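PDB 6YHT: conk-C1 from Conus cocceus, which is a cone snail toxin of the Kunitz/BPTI family that blocks potassium channels, apparently by a molecular lid mechanism. Local coordinates for residues A[29-34]-A[50-55]. Residues are numbered along the deposited sequence; the frame is centred on the assembly and turned at random.
Sequences KQCLRF and FDCQHT
Strand 30-36 and helix 49-56 come together at one point of their backbones, Cys31 against Cys52, whose CA atoms stand 6.1 Å apart, with both CB atoms directed at the opposite segment. A disulfide joins them: Cys31 SG and Cys52 SG are 2.0 Å apart, and the bridge is left-handed, with a torsion about the S-S bond of -86°, close to the relaxed right angle. The two ends enter it differently. Cys52 holds its sulfur anti to the backbone N (chi1 178°), whereas Cys31 SG is anti to its carbonyl carbon and beside its own N (chi1 -71°). Cys31 SG also lies 3.3 Å from Gln53 N, in the residue after Cys52. Gln53 flanks the bridge with its aliphatic part, CG lying 3.8 Å from Cys31 SG. Beyond CG its extended chain carries the amide to a water, which accepts from both Gln53 NE2 (2.8 Å) and Cys31 N (2.9 Å). Ile22 of strand 19-25 touches Cys31, and Phe46 packs on Cys52. This is the Kunitz arrangement of a C-terminal helix tied to the central hairpin. The covalent bond fixes the spacing of helix and strand, while the water adds a presumably weaker polar link.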
ATOM      1  N   LYS A  29       8.041  -9.619   1.851  1.00 62.40           N
ATOM      2  CA  LYS A  29       6.976 -10.424   1.264  1.00 59.36           C
ATOM      3  C   LYS A  29       5.769 -10.489   2.195  1.00 64.74           C
ATOM      4  O   LYS A  29       5.162 -11.541   2.387  1.00 67.91           O
ATOM      5  CB  LYS A  29       7.465 -11.831   0.904  1.00 63.58           C
ATOM      6  CG  LYS A  29       8.900 -11.889   0.371  1.00 73.62           C
ATOM      7  CD  LYS A  29       9.247 -13.276  -0.185  1.00 80.81           C
ATOM      8  CE  LYS A  29      10.382 -13.933   0.620  1.00 89.72           C
ATOM      9  NZ  LYS A  29      10.497 -15.414   0.408  1.00 93.67           N
ATOM     10  N   GLN A  30       5.406  -9.352   2.781  1.00 61.51           N
ATOM     11  CA  GLN A  30       4.152  -9.328   3.514  1.00 60.52           C
ATOM     12  C   GLN A  30       3.401  -8.029   3.276  1.00 64.99           C
ATOM     13  O   GLN A  30       3.986  -6.974   3.017  1.00 56.23           O
ATOM     14  CB  GLN A  30       4.358  -9.572   5.026  1.00 63.40           C
ATOM     15  CG  GLN A  30       5.376  -8.720   5.731  1.00 73.95           C
ATOM     16  CD  GLN A  30       5.947  -9.429   6.960  1.00 69.86           C
ATOM     17  OE1 GLN A  30       5.826 -10.643   7.090  1.00 80.87           O
ATOM     18  NE2 GLN A  30       6.568  -8.676   7.857  1.00 68.36           N
ATOM     19  N   CYS A  31       2.082  -8.124   3.379  1.00 56.75           N
ATOM     20  CA  CYS A  31       1.216  -6.965   3.262  1.00 55.86           C
ATOM     21  C   CYS A  31       1.081  -6.334   4.638  1.00 59.13           C
ATOM     22  O   CYS A  31       0.692  -7.004   5.591  1.00 57.57           O
ATOM     23  CB  CYS A  31      -0.143  -7.375   2.697  1.00 60.32           C
ATOM     24  SG  CYS A  31      -0.078  -7.839   0.970  1.00 60.39           S
ATOM     25  N   LEU A  32       1.429  -5.057   4.759  1.00 56.38           N
ATOM     26  CA  LEU A  32       1.467  -4.441   6.070  1.00 55.83           C
ATOM     27  C   LEU A  32       0.677  -3.146   6.068  1.00 54.17           C
ATOM     28  O   LEU A  32       0.361  -2.565   5.022  1.00 56.78           O
ATOM     29  CB  LEU A  32       2.901  -4.188   6.549  1.00 54.00           C
ATOM     30  CG  LEU A  32       3.820  -5.410   6.669  1.00 56.32           C
ATOM     31  CD1 LEU A  32       5.266  -4.979   6.848  1.00 52.46           C
ATOM     32  CD2 LEU A  32       3.405  -6.349   7.808  1.00 58.36           C
ATOM     33  N   ARG A  33       0.349  -2.721   7.275  1.00 53.62           N
ATOM     34  CA  ARG A  33      -0.388  -1.489   7.481  1.00 56.55           C
ATOM     35  C   ARG A  33       0.509  -0.277   7.255  1.00 54.04           C
ATOM     36  O   ARG A  33       1.687  -0.275   7.630  1.00 53.26           O
ATOM     37  CB  ARG A  33      -0.944  -1.483   8.907  1.00 56.00           C
ATOM     38  CG  ARG A  33      -1.345  -0.126   9.426  1.00 64.00           C
ATOM     39  CD  ARG A  33      -1.822  -0.220  10.859  1.00 63.61           C
ATOM     40  NE  ARG A  33      -2.300   1.062  11.348  1.00 71.59           N
ATOM     41  CZ  ARG A  33      -2.844   1.243  12.544  1.00 73.62           C
ATOM     42  NH1 ARG A  33      -2.984   0.213  13.370  1.00 69.50           N
ATOM     43  NH2 ARG A  33      -3.247   2.454  12.906  1.00 67.70           N
ATOM     44  N   PHE A  34      -0.051   0.765   6.646  1.00 51.26           N
ATOM     45  CA  PHE A  34       0.599   2.066   6.629  1.00 53.68           C
ATOM     46  C   PHE A  34      -0.482   3.131   6.693  1.00 64.47           C
ATOM     47  O   PHE A  34      -1.673   2.846   6.538  1.00 58.79           O
ATOM     48  CB  PHE A  34       1.511   2.243   5.414  1.00 52.87           C
ATOM     49  CG  PHE A  34       0.791   2.605   4.137  1.00 54.25           C
ATOM     50  CD1 PHE A  34       0.099   1.643   3.413  1.00 53.81           C
ATOM     51  CD2 PHE A  34       0.851   3.897   3.634  1.00 52.10           C
ATOM     52  CE1 PHE A  34      -0.534   1.972   2.215  1.00 51.45           C
ATOM     53  CE2 PHE A  34       0.213   4.240   2.452  1.00 51.62           C
ATOM     54  CZ  PHE A  34      -0.469   3.272   1.736  1.00 55.96           C
ATOM     55  N   PHE A  50      -6.721  -8.520   1.985  1.00 56.09           N
ATOM     56  CA  PHE A  50      -6.956  -9.494   0.928  1.00 56.04           C
ATOM     57  C   PHE A  50      -6.551  -8.946  -0.442  1.00 55.69           C
ATOM     58  O   PHE A  50      -5.905  -9.635  -1.239  1.00 62.63           O
ATOM     59  CB  PHE A  50      -8.427  -9.912   0.921  1.00 54.78           C
ATOM     60  CG  PHE A  50      -8.777 -10.773  -0.250  1.00 64.61           C
ATOM     61  CD1 PHE A  50      -8.409 -12.098  -0.273  1.00 65.14           C
ATOM     62  CD2 PHE A  50      -9.441 -10.250  -1.342  1.00 63.80           C
ATOM     63  CE1 PHE A  50      -8.708 -12.894  -1.356  1.00 65.75           C
ATOM     64  CE2 PHE A  50      -9.743 -11.038  -2.424  1.00 62.79           C
ATOM     65  CZ  PHE A  50      -9.383 -12.359  -2.432  1.00 64.20           C
ATOM     66  N   ASP A  51      -6.941  -7.706  -0.739  1.00 57.43           N
ATOM     67  CA  ASP A  51      -6.580  -7.098  -2.017  1.00 58.07           C
ATOM     68  C   ASP A  51      -5.079  -7.161  -2.229  1.00 61.64           C
ATOM     69  O   ASP A  51      -4.595  -7.509  -3.312  1.00 65.28           O
ATOM     70  CB  ASP A  51      -7.029  -5.638  -2.057  1.00 59.78           C
ATOM     71  CG  ASP A  51      -8.442  -5.449  -1.598  1.00 58.15           C
ATOM     72  OD1 ASP A  51      -9.128  -6.450  -1.325  1.00 68.13           O
ATOM     73  OD2 ASP A  51      -8.863  -4.279  -1.518  1.00 62.15           O
ATOM     74  N   CYS A  52      -4.326  -6.823  -1.188  1.00 57.66           N
ATOM     75  CA  CYS A  52      -2.881  -6.806  -1.284  1.00 58.62           C
ATOM     76  C   CYS A  52      -2.343  -8.213  -1.479  1.00 62.80           C
ATOM     77  O   CYS A  52      -1.608  -8.481  -2.436  1.00 62.32           O
ATOM     78  CB  CYS A  52      -2.302  -6.151  -0.025  1.00 52.99           C
ATOM     79  SG  CYS A  52      -0.521  -6.121  -0.000  1.00 57.63           S
ATOM     80  N   GLN A  53      -2.725  -9.134  -0.594  1.00 60.55           N
ATOM     81  CA  GLN A  53      -2.202 -10.490  -0.679  1.00 62.72           C
ATOM     82  C   GLN A  53      -2.554 -11.146  -1.991  1.00 64.82           C
ATOM     83  O   GLN A  53      -1.748 -11.906  -2.535  1.00 68.60           O
ATOM     84  CB  GLN A  53      -2.733 -11.334   0.466  1.00 67.30           C
ATOM     85  CG  GLN A  53      -2.455 -10.702   1.780  1.00 71.34           C
ATOM     86  CD  GLN A  53      -2.691 -11.642   2.913  1.00 78.47           C
ATOM     87  OE1 GLN A  53      -3.783 -12.192   3.051  1.00 84.32           O
ATOM     88  NE2 GLN A  53      -1.658 -11.855   3.733  1.00 70.22           N
ATOM     89  N   HIS A  54      -3.739 -10.861  -2.521  1.00 64.60           N
ATOM     90  CA  HIS A  54      -4.141 -11.476  -3.776  1.00 66.15           C
ATOM     91  C   HIS A  54      -3.393 -10.892  -4.964  1.00 66.83           C
ATOM     92  O   HIS A  54      -3.190 -11.588  -5.961  1.00 66.35           O
ATOM     93  CB  HIS A  54      -5.647 -11.319  -3.971  1.00 65.10           C
ATOM     94  CG  HIS A  54      -6.201 -12.172  -5.061  1.00 66.51           C
ATOM     95  ND1 HIS A  54      -6.351 -13.536  -4.934  1.00 71.19           N
ATOM     96  CD2 HIS A  54      -6.650 -11.855  -6.296  1.00 70.23           C
ATOM     97  CE1 HIS A  54      -6.867 -14.023  -6.051  1.00 68.52           C
ATOM     98  NE2 HIS A  54      -7.058 -13.023  -6.888  1.00 71.08           N
ATOM     99  N   THR A  55      -2.975  -9.629  -4.887  1.00 66.14           N
ATOM    100  CA  THR A  55      -2.273  -8.992  -5.997  1.00 61.11           C
ATOM    101  C   THR A  55      -0.778  -9.293  -5.994  1.00 64.04           C
ATOM    102  O   THR A  55      -0.181  -9.520  -7.050  1.00 70.54           O
ATOM    103  CB  THR A  55      -2.484  -7.480  -5.945  1.00 59.11           C
ATOM    104  OG1 THR A  55      -3.884  -7.207  -5.919  1.00 61.81           O
ATOM    105  CG2 THR A  55      -1.870  -6.801  -7.142  1.00 56.76           C
TER
HETATM  106  O   HOH W   1       0.820 -10.666   3.943  1.00 62.73           O